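Long-range contacts in tyrocidine synthase 2 (Brevibacillus parabrevis, PDB 6TA8), which is a nonribosomal peptide synthetase, a large multidomain enzyme, represented here by a chain built around its condensation domain: residues A[298-304]-A[325-331]; A[277-282]-A[384-388]. One frame throughout, in Å; residues are numbered along the deposited sequence.

Contact 1 of 2, residues A[298-304]-A[325-331]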
ATOM      1  N   VAL A 298     -16.513   1.858 -15.332  1.00 51.05           N
ATOM      2  CA  VAL A 298     -16.201   2.121 -13.933  1.00 55.43           C
ATOM      3  C   VAL A 298     -14.809   2.735 -13.856  1.00 50.20           C
ATOM      4  O   VAL A 298     -13.900   2.340 -14.594  1.00 52.23           O
ATOM      5  CB  VAL A 298     -16.301   0.838 -13.076  1.00 51.68           C
ATOM      6  CG1 VAL A 298     -15.332  -0.231 -13.569  1.00 48.46           C
ATOM      7  CG2 VAL A 298     -16.067   1.150 -11.604  1.00 50.76           C
ATOM      8  N   VAL A 299     -14.651   3.720 -12.976  1.00 52.65           N
ATOM      9  CA  VAL A 299     -13.376   4.396 -12.763  1.00 47.67           C
ATOM     10  C   VAL A 299     -12.762   3.849 -11.483  1.00 49.75           C
ATOM     11  O   VAL A 299     -13.353   3.964 -10.402  1.00 51.98           O
ATOM     12  CB  VAL A 299     -13.554   5.920 -12.688  1.00 51.03           C
ATOM     13  CG1 VAL A 299     -12.215   6.596 -12.447  1.00 48.24           C
ATOM     14  CG2 VAL A 299     -14.198   6.443 -13.964  1.00 53.05           C
ATOM     15  N   ILE A 300     -11.577   3.256 -11.602  1.00 48.46           N
ATOM     16  CA  ILE A 300     -10.885   2.621 -10.487  1.00 42.58           C
ATOM     17  C   ILE A 300      -9.706   3.492 -10.078  1.00 45.45           C
ATOM     18  O   ILE A 300      -9.033   4.084 -10.929  1.00 48.61           O
ATOM     19  CB  ILE A 300     -10.414   1.201 -10.858  1.00 44.28           C
ATOM     20  CG1 ILE A 300     -11.559   0.405 -11.487  1.00 51.16           C
ATOM     21  CG2 ILE A 300      -9.869   0.473  -9.636  1.00 49.58           C
ATOM     22  CD1 ILE A 300     -12.658   0.044 -10.517  1.00 41.84           C
ATOM     23  N   ASN A 301      -9.460   3.569  -8.770  1.00 47.42           N
ATOM     24  CA  ASN A 301      -8.302   4.278  -8.226  1.00 45.00           C
ATOM     25  C   ASN A 301      -7.195   3.254  -8.007  1.00 48.29           C
ATOM     26  O   ASN A 301      -7.060   2.669  -6.932  1.00 45.98           O
ATOM     27  CB  ASN A 301      -8.669   5.004  -6.938  1.00 49.58           C
ATOM     28  CG  ASN A 301      -7.551   5.891  -6.424  1.00 50.50           C
ATOM     29  OD1 ASN A 301      -6.490   5.407  -6.028  1.00 54.48           O
ATOM     30  ND2 ASN A 301      -7.787   7.198  -6.419  1.00 54.02           N
ATOM     31  N   LEU A 302      -6.393   3.033  -9.045  1.00 38.90           N
ATOM     32  CA  LEU A 302      -5.330   2.041  -8.979  1.00 43.46           C
ATOM     33  C   LEU A 302      -4.069   2.650  -8.381  1.00 42.02           C
ATOM     34  O   LEU A 302      -3.729   3.805  -8.655  1.00 44.58           O
ATOM     35  CB  LEU A 302      -5.042   1.478 -10.372  1.00 41.67           C
ATOM     36  CG  LEU A 302      -3.982   0.377 -10.460  1.00 50.11           C
ATOM     37  CD1 LEU A 302      -4.560  -0.970 -10.065  1.00 51.58           C
ATOM     38  CD2 LEU A 302      -3.410   0.303 -11.861  1.00 51.71           C
ATOM     39  N   GLU A 303      -3.379   1.867  -7.557  1.00 48.87           N
ATOM     40  CA  GLU A 303      -2.174   2.314  -6.874  1.00 49.63           C
ATOM     41  C   GLU A 303      -0.955   1.604  -7.447  1.00 49.89           C
ATOM     42  O   GLU A 303      -0.978   0.390  -7.666  1.00 54.27           O
ATOM     43  CB  GLU A 303      -2.270   2.058  -5.368  1.00 45.57           C
ATOM     44  CG  GLU A 303      -3.465   2.724  -4.701  1.00 55.79           C
ATOM     45  CD  GLU A 303      -3.470   2.544  -3.194  1.00 62.02           C
ATOM     46  OE1 GLU A 303      -2.712   1.688  -2.691  1.00 53.59           O
ATOM     47  OE2 GLU A 303      -4.232   3.264  -2.513  1.00 59.13           O
ATOM     48  N   GLY A 304       0.110   2.374  -7.689  1.00 38.67           N
ATOM     49  CA  GLY A 304       1.356   1.839  -8.187  1.00 34.49           C
ATOM     50  C   GLY A 304       2.489   2.079  -7.201  1.00 38.23           C
ATOM     51  O   GLY A 304       2.354   2.829  -6.226  1.00 51.84           O
ATOM     52  N   SER A 325       1.695   5.885  -5.665  1.00 46.89           N
ATOM     53  CA  SER A 325       1.147   6.767  -6.686  1.00 48.92           C
ATOM     54  C   SER A 325      -0.268   6.319  -7.021  1.00 45.23           C
ATOM     55  O   SER A 325      -0.495   5.142  -7.324  1.00 45.73           O
ATOM     56  CB  SER A 325       2.016   6.760  -7.945  1.00 48.79           C
ATOM     57  OG  SER A 325       1.816   5.574  -8.695  1.00 48.03           O
ATOM     58  N   GLN A 326      -1.213   7.251  -6.963  1.00 43.03           N
ATOM     59  CA  GLN A 326      -2.610   6.980  -7.262  1.00 47.75           C
ATOM     60  C   GLN A 326      -3.005   7.671  -8.559  1.00 45.05           C
ATOM     61  O   GLN A 326      -2.615   8.816  -8.808  1.00 38.72           O
ATOM     62  CB  GLN A 326      -3.519   7.446  -6.121  1.00 43.36           C
ATOM     63  CG  GLN A 326      -3.378   6.634  -4.843  1.00 51.67           C
ATOM     64  CD  GLN A 326      -4.187   7.207  -3.695  1.00 54.83           C
ATOM     65  OE1 GLN A 326      -4.429   8.412  -3.631  1.00 50.53           O
ATOM     66  NE2 GLN A 326      -4.610   6.343  -2.780  1.00 55.73           N
ATOM     67  N   TYR A 327      -3.785   6.969  -9.385  1.00 41.32           N
ATOM     68  CA  TYR A 327      -4.222   7.514 -10.661  1.00 42.37           C
ATOM     69  C   TYR A 327      -5.456   6.764 -11.122  1.00 40.39           C
ATOM     70  O   TYR A 327      -5.516   5.538 -10.954  1.00 40.66           O
ATOM     71  CB  TYR A 327      -3.118   7.419 -11.721  1.00 44.46           C
ATOM     72  CG  TYR A 327      -2.569   6.027 -11.940  1.00 42.61           C
ATOM     73  CD1 TYR A 327      -1.633   5.484 -11.070  1.00 41.30           C
ATOM     74  CD2 TYR A 327      -2.974   5.262 -13.026  1.00 45.10           C
ATOM     75  CE1 TYR A 327      -1.127   4.217 -11.265  1.00 42.16           C
ATOM     76  CE2 TYR A 327      -2.469   3.991 -13.232  1.00 44.84           C
ATOM     77  CZ  TYR A 327      -1.544   3.475 -12.348  1.00 45.35           C
ATOM     78  OH  TYR A 327      -1.032   2.214 -12.543  1.00 50.17           O
ATOM     79  N   PRO A 328      -6.444   7.444 -11.698  1.00 39.95           N
ATOM     80  CA  PRO A 328      -7.667   6.755 -12.121  1.00 37.26           C
ATOM     81  C   PRO A 328      -7.472   5.982 -13.418  1.00 47.18           C
ATOM     82  O   PRO A 328      -6.782   6.427 -14.339  1.00 46.20           O
ATOM     83  CB  PRO A 328      -8.668   7.901 -12.303  1.00 42.63           C
ATOM     84  CG  PRO A 328      -7.819   9.071 -12.663  1.00 43.49           C
ATOM     85  CD  PRO A 328      -6.521   8.899 -11.917  1.00 44.34           C
ATOM     86  N   VAL A 329      -8.097   4.810 -13.478  1.00 48.71           N
ATOM     87  CA  VAL A 329      -8.099   3.956 -14.661  1.00 45.03           C
ATOM     88  C   VAL A 329      -9.547   3.733 -15.070  1.00 54.26           C
ATOM     89  O   VAL A 329     -10.397   3.430 -14.223  1.00 45.98           O
ATOM     90  CB  VAL A 329      -7.384   2.617 -14.399  1.00 50.62           C
ATOM     91  CG1 VAL A 329      -7.536   1.683 -15.591  1.00 48.02           C
ATOM     92  CG2 VAL A 329      -5.914   2.854 -14.085  1.00 47.03           C
ATOM     93  N   VAL A 330      -9.829   3.887 -16.360  1.00 48.31           N
ATOM     94  CA  VAL A 330     -11.184   3.793 -16.892  1.00 50.24           C
ATOM     95  C   VAL A 330     -11.329   2.448 -17.590  1.00 58.31           C
ATOM     96  O   VAL A 330     -10.754   2.224 -18.660  1.00 54.37           O
ATOM     97  CB  VAL A 330     -11.493   4.955 -17.846  1.00 42.04           C
ATOM     98  CG1 VAL A 330     -12.893   4.811 -18.423  1.00 39.99           C
ATOM     99  CG2 VAL A 330     -11.342   6.276 -17.117  1.00 43.67           C
ATOM    100  N   LEU A 331     -12.101   1.549 -16.985  1.00 50.80           N
ATOM    101  CA  LEU A 331     -12.374   0.244 -17.567  1.00 51.47           C
ATOM    102  C   LEU A 331     -13.596   0.319 -18.473  1.00 53.30           C
ATOM    103  O   LEU A 331     -14.542   1.066 -18.212  1.00 49.25           O
ATOM    104  CB  LEU A 331     -12.595  -0.800 -16.473  1.00 61.58           C
ATOM    105  CG  LEU A 331     -11.472  -0.942 -15.445  1.00 53.00           C
ATOM    106  CD1 LEU A 331     -11.849  -1.955 -14.375  1.00 54.48           C
ATOM    107  CD2 LEU A 331     -10.172  -1.336 -16.128  1.00 50.37           C
TER
HETATM  108  O   HOH W   1      -0.276  -0.013 -10.885  1.00 42.21           O
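Leu302 and Tyr327 form a hydrogen-bonded pair of two antiparallel strands, and their side chains run side by side. Leu302 CD2 lies close to the phenol end of the ring, 3.7 Å from Tyr327 CZ. Tyrosine reaches it because its CG sits between its own backbone N and carbonyl carbon (chi1 55°), which lays the ring back across the neighbouring strand with Leu302 O over one face. Its hydroxyl also meets a water 2.9 Å from Tyr327 OH. On the same face Leu331 CD1 packs 3.7 Å from Ile300 CG1 and also touches Val298; branched aliphatics fill this largely buried face.

On the other face Glu303 and Gln326 extend alongside each other, and Gln326 NE2 donates to Glu303 OE2 over 3.1 Å. Glu303 OE2 lies in the plane of the Gln326 amide, but the two groups are turned 42° apart, and the donor stands above the carboxylate plane. Pro328 suits a non-hydrogen-bonded site opposite Asn301, since it has no N-H to give, and its CB packs 3.8 Å from Val299 CG1. This face is thus apolar at its Val299-Pro328-Val330 end and polar at its Glu303-Gln326 end, where the carboxylate's charge probably strengthens the amide bond.

Contact 2 of 2, residues A[277-282]-A[384-388]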
ATOM      1  N   MET A 277       0.451  -9.069 -14.314  1.00 68.38           N
ATOM      2  CA  MET A 277      -0.556  -9.402 -13.311  1.00 57.99           C
ATOM      3  C   MET A 277      -1.703  -8.399 -13.314  1.00 53.10           C
ATOM      4  O   MET A 277      -2.874  -8.785 -13.216  1.00 53.59           O
ATOM      5  CB  MET A 277       0.084  -9.471 -11.927  1.00 61.34           C
ATOM      6  CG  MET A 277      -0.909  -9.748 -10.817  1.00 63.92           C
ATOM      7  SD  MET A 277      -1.534 -11.436 -10.872  1.00 69.14           S
ATOM      8  CE  MET A 277      -0.014 -12.354 -10.655  1.00 70.34           C
ATOM      9  N   ASN A 278      -1.388  -7.109 -13.432  1.00 59.79           N
ATOM     10  CA  ASN A 278      -2.417  -6.079 -13.351  1.00 59.54           C
ATOM     11  C   ASN A 278      -3.387  -6.122 -14.526  1.00 59.25           C
ATOM     12  O   ASN A 278      -4.508  -5.619 -14.402  1.00 57.10           O
ATOM     13  CB  ASN A 278      -1.768  -4.697 -13.261  1.00 59.32           C
ATOM     14  CG  ASN A 278      -1.425  -4.308 -11.835  1.00 62.52           C
ATOM     15  OD1 ASN A 278      -2.270  -4.374 -10.942  1.00 55.80           O
ATOM     16  ND2 ASN A 278      -0.179  -3.904 -11.613  1.00 61.89           N
ATOM     17  N   ASP A 279      -2.990  -6.713 -15.655  1.00 59.26           N
ATOM     18  CA  ASP A 279      -3.882  -6.779 -16.808  1.00 54.35           C
ATOM     19  C   ASP A 279      -5.032  -7.749 -16.561  1.00 57.40           C
ATOM     20  O   ASP A 279      -6.198  -7.423 -16.813  1.00 54.00           O
ATOM     21  CB  ASP A 279      -3.098  -7.182 -18.057  1.00 62.40           C
ATOM     22  CG  ASP A 279      -2.140  -6.102 -18.521  1.00 68.84           C
ATOM     23  OD1 ASP A 279      -2.417  -4.911 -18.269  1.00 63.74           O
ATOM     24  OD2 ASP A 279      -1.110  -6.445 -19.140  1.00 70.38           O
ATOM     25  N   LEU A 280      -4.722  -8.947 -16.065  1.00 53.53           N
ATOM     26  CA  LEU A 280      -5.750  -9.964 -15.870  1.00 53.19           C
ATOM     27  C   LEU A 280      -6.632  -9.655 -14.665  1.00 57.89           C
ATOM     28  O   LEU A 280      -7.836  -9.935 -14.690  1.00 59.71           O
ATOM     29  CB  LEU A 280      -5.101 -11.339 -15.715  1.00 59.21           C
ATOM     30  CG  LEU A 280      -4.136 -11.747 -16.831  1.00 60.10           C
ATOM     31  CD1 LEU A 280      -3.526 -13.111 -16.544  1.00 68.78           C
ATOM     32  CD2 LEU A 280      -4.842 -11.742 -18.179  1.00 52.76           C
ATOM     33  N   LEU A 281      -6.057  -9.080 -13.608  1.00 56.99           N
ATOM     34  CA  LEU A 281      -6.841  -8.786 -12.412  1.00 51.37           C
ATOM     35  C   LEU A 281      -7.827  -7.650 -12.648  1.00 54.89           C
ATOM     36  O   LEU A 281      -8.920  -7.653 -12.068  1.00 52.26           O
ATOM     37  CB  LEU A 281      -5.915  -8.447 -11.245  1.00 54.70           C
ATOM     38  CG  LEU A 281      -5.099  -9.606 -10.670  1.00 56.41           C
ATOM     39  CD1 LEU A 281      -4.315  -9.155  -9.449  1.00 55.56           C
ATOM     40  CD2 LEU A 281      -6.001 -10.782 -10.329  1.00 55.85           C
ATOM     41  N   LEU A 282      -7.468  -6.674 -13.484  1.00 51.57           N
ATOM     42  CA  LEU A 282      -8.375  -5.567 -13.760  1.00 53.71           C
ATOM     43  C   LEU A 282      -9.424  -5.933 -14.802  1.00 57.92           C
ATOM     44  O   LEU A 282     -10.525  -5.368 -14.791  1.00 55.69           O
ATOM     45  CB  LEU A 282      -7.588  -4.337 -14.215  1.00 53.51           C
ATOM     46  CG  LEU A 282      -6.794  -3.610 -13.126  1.00 53.04           C
ATOM     47  CD1 LEU A 282      -6.149  -2.347 -13.681  1.00 52.09           C
ATOM     48  CD2 LEU A 282      -7.684  -3.286 -11.936  1.00 45.22           C
ATOM     49  N   SER A 384     -10.999   1.389  -5.099  1.00 45.32           N
ATOM     50  CA  SER A 384      -9.545   1.425  -5.044  1.00 45.30           C
ATOM     51  C   SER A 384      -9.005   0.012  -5.209  1.00 48.15           C
ATOM     52  O   SER A 384      -9.484  -0.920  -4.555  1.00 55.90           O
ATOM     53  CB  SER A 384      -9.058   2.033  -3.726  1.00 48.49           C
ATOM     54  OG  SER A 384      -7.643   2.104  -3.691  1.00 52.76           O
ATOM     55  N   PHE A 385      -8.015  -0.143  -6.084  1.00 40.58           N
ATOM     56  CA  PHE A 385      -7.367  -1.423  -6.323  1.00 43.39           C
ATOM     57  C   PHE A 385      -5.877  -1.304  -6.040  1.00 46.08           C
ATOM     58  O   PHE A 385      -5.263  -0.268  -6.313  1.00 50.18           O
ATOM     59  CB  PHE A 385      -7.589  -1.906  -7.761  1.00 48.18           C
ATOM     60  CG  PHE A 385      -7.227  -3.347  -7.979  1.00 51.16           C
ATOM     61  CD1 PHE A 385      -8.151  -4.351  -7.741  1.00 46.02           C
ATOM     62  CD2 PHE A 385      -5.961  -3.700  -8.416  1.00 44.50           C
ATOM     63  CE1 PHE A 385      -7.820  -5.678  -7.939  1.00 49.61           C
ATOM     64  CE2 PHE A 385      -5.623  -5.024  -8.616  1.00 39.71           C
ATOM     65  CZ  PHE A 385      -6.555  -6.014  -8.377  1.00 48.55           C
ATOM     66  N   ASN A 386      -5.301  -2.372  -5.492  1.00 54.70           N
ATOM     67  CA  ASN A 386      -3.884  -2.394  -5.141  1.00 48.60           C
ATOM     68  C   ASN A 386      -3.413  -3.838  -5.123  1.00 50.52           C
ATOM     69  O   ASN A 386      -3.935  -4.649  -4.352  1.00 52.26           O
ATOM     70  CB  ASN A 386      -3.642  -1.731  -3.782  1.00 52.80           C
ATOM     71  CG  ASN A 386      -2.177  -1.723  -3.389  1.00 59.12           C
ATOM     72  OD1 ASN A 386      -1.293  -1.791  -4.244  1.00 63.41           O
ATOM     73  ND2 ASN A 386      -1.913  -1.637  -2.091  1.00 61.27           N
ATOM     74  N   TYR A 387      -2.433  -4.154  -5.964  1.00 45.76           N
ATOM     75  CA  TYR A 387      -1.822  -5.475  -6.006  1.00 44.85           C
ATOM     76  C   TYR A 387      -0.508  -5.431  -5.238  1.00 51.49           C
ATOM     77  O   TYR A 387       0.406  -4.684  -5.607  1.00 51.65           O
ATOM     78  CB  TYR A 387      -1.590  -5.931  -7.445  1.00 53.15           C
ATOM     79  CG  TYR A 387      -0.881  -7.262  -7.545  1.00 54.73           C
ATOM     80  CD1 TYR A 387      -1.494  -8.429  -7.111  1.00 56.67           C
ATOM     81  CD2 TYR A 387       0.403  -7.350  -8.066  1.00 54.89           C
ATOM     82  CE1 TYR A 387      -0.852  -9.648  -7.195  1.00 60.22           C
ATOM     83  CE2 TYR A 387       1.055  -8.565  -8.155  1.00 55.63           C
ATOM     84  CZ  TYR A 387       0.423  -9.711  -7.717  1.00 58.80           C
ATOM     85  OH  TYR A 387       1.067 -10.924  -7.804  1.00 61.15           O
ATOM     86  N   LEU A 388      -0.414  -6.230  -4.176  1.00 55.70           N
ATOM     87  CA  LEU A 388       0.737  -6.190  -3.285  1.00 47.30           C
ATOM     88  C   LEU A 388       1.871  -7.109  -3.718  1.00 47.67           C
ATOM     89  O   LEU A 388       2.995  -6.951  -3.229  1.00 49.56           O
ATOM     90  CB  LEU A 388       0.307  -6.552  -1.860  1.00 55.91           C
ATOM     91  CG  LEU A 388      -0.761  -5.651  -1.236  1.00 57.31           C
ATOM     92  CD1 LEU A 388      -1.624  -6.431  -0.258  1.00 56.68           C
ATOM     93  CD2 LEU A 388      -0.121  -4.450  -0.552  1.00 55.33           C
TER
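Met277 lays its CG over one face of the Tyr387 ring, 3.5 Å from the centroid and 17° off the ring normal, a CH-pi contact. Its CG is anti to the backbone N (chi1 177°), which sends the chain out to the ring, and bends at the next two torsions then carry SD and CE along the ring toward the phenol oxygen. The sulfur stands oblique to the ring in a Met-aromatic contact, and Met277 CE ends 3.4 Å from Tyr387 OH. A long, flexible, polarisable side chain is well suited to follow a flat ring in this way.

One turn further along the helix, Leu281 fits between the two aromatic residues. Its CD1 lies 3.7 Å from Tyr387 CD1, while Leu281 CB is 3.8 Å from Phe385 CZ; its side chain runs at about a right angle to those of both aromatic residues. Leu282 takes the face of Phe385, with Leu282 CD2 4.1 Å from the ring centroid and displaced toward the rim. At the ring's edge comes Asn278, whose OD1 is 4.1 Å from Phe385 CE2, with the amide turned 71° from the ring plane. The same oxygen also rests near Tyr387 CB, so the asparagine borders the apolar patch with its polar group.

Phe385 and Tyr387 are two residues apart on the strand, and both send their side chains toward the helix, whereas Asn386 between them points away. Helix 277-293 thus packs on one face of the six-stranded sheet, where Phe385 also meets Ile300 and Leu302 of strand 297-304 and Tyr387 meets Ala425 and Ile427 of strand 421-428. Helix 445-466 adds Leu459 beside Leu281 and Tyr455 beside Phe385, while helix 339-351 brings Leu350 to Leu282.

In the fold
Both contacts belong to the same six-stranded mixed sheet, in which strand 383-390 is the parallel neighbour of strand 297-304, and they meet directly: Asn301 O and Phe385 N lie 3.1 Å apart, probably hydrogen-bonded. Contact 1 builds the outer margin of that sheet, with strand 325-332 outermost within the chain, and is held mainly by backbone bonds. Contact 2 instead sets a helix against the sheet and relies mainly on apolar and aromatic side chains, with Asn278 at the border. Each is partly buried rather than fully core. Helix 277-293 leads into strand 297-304 in sequence, so the chain passes from the packing of contact 2 to the pairing of contact 1.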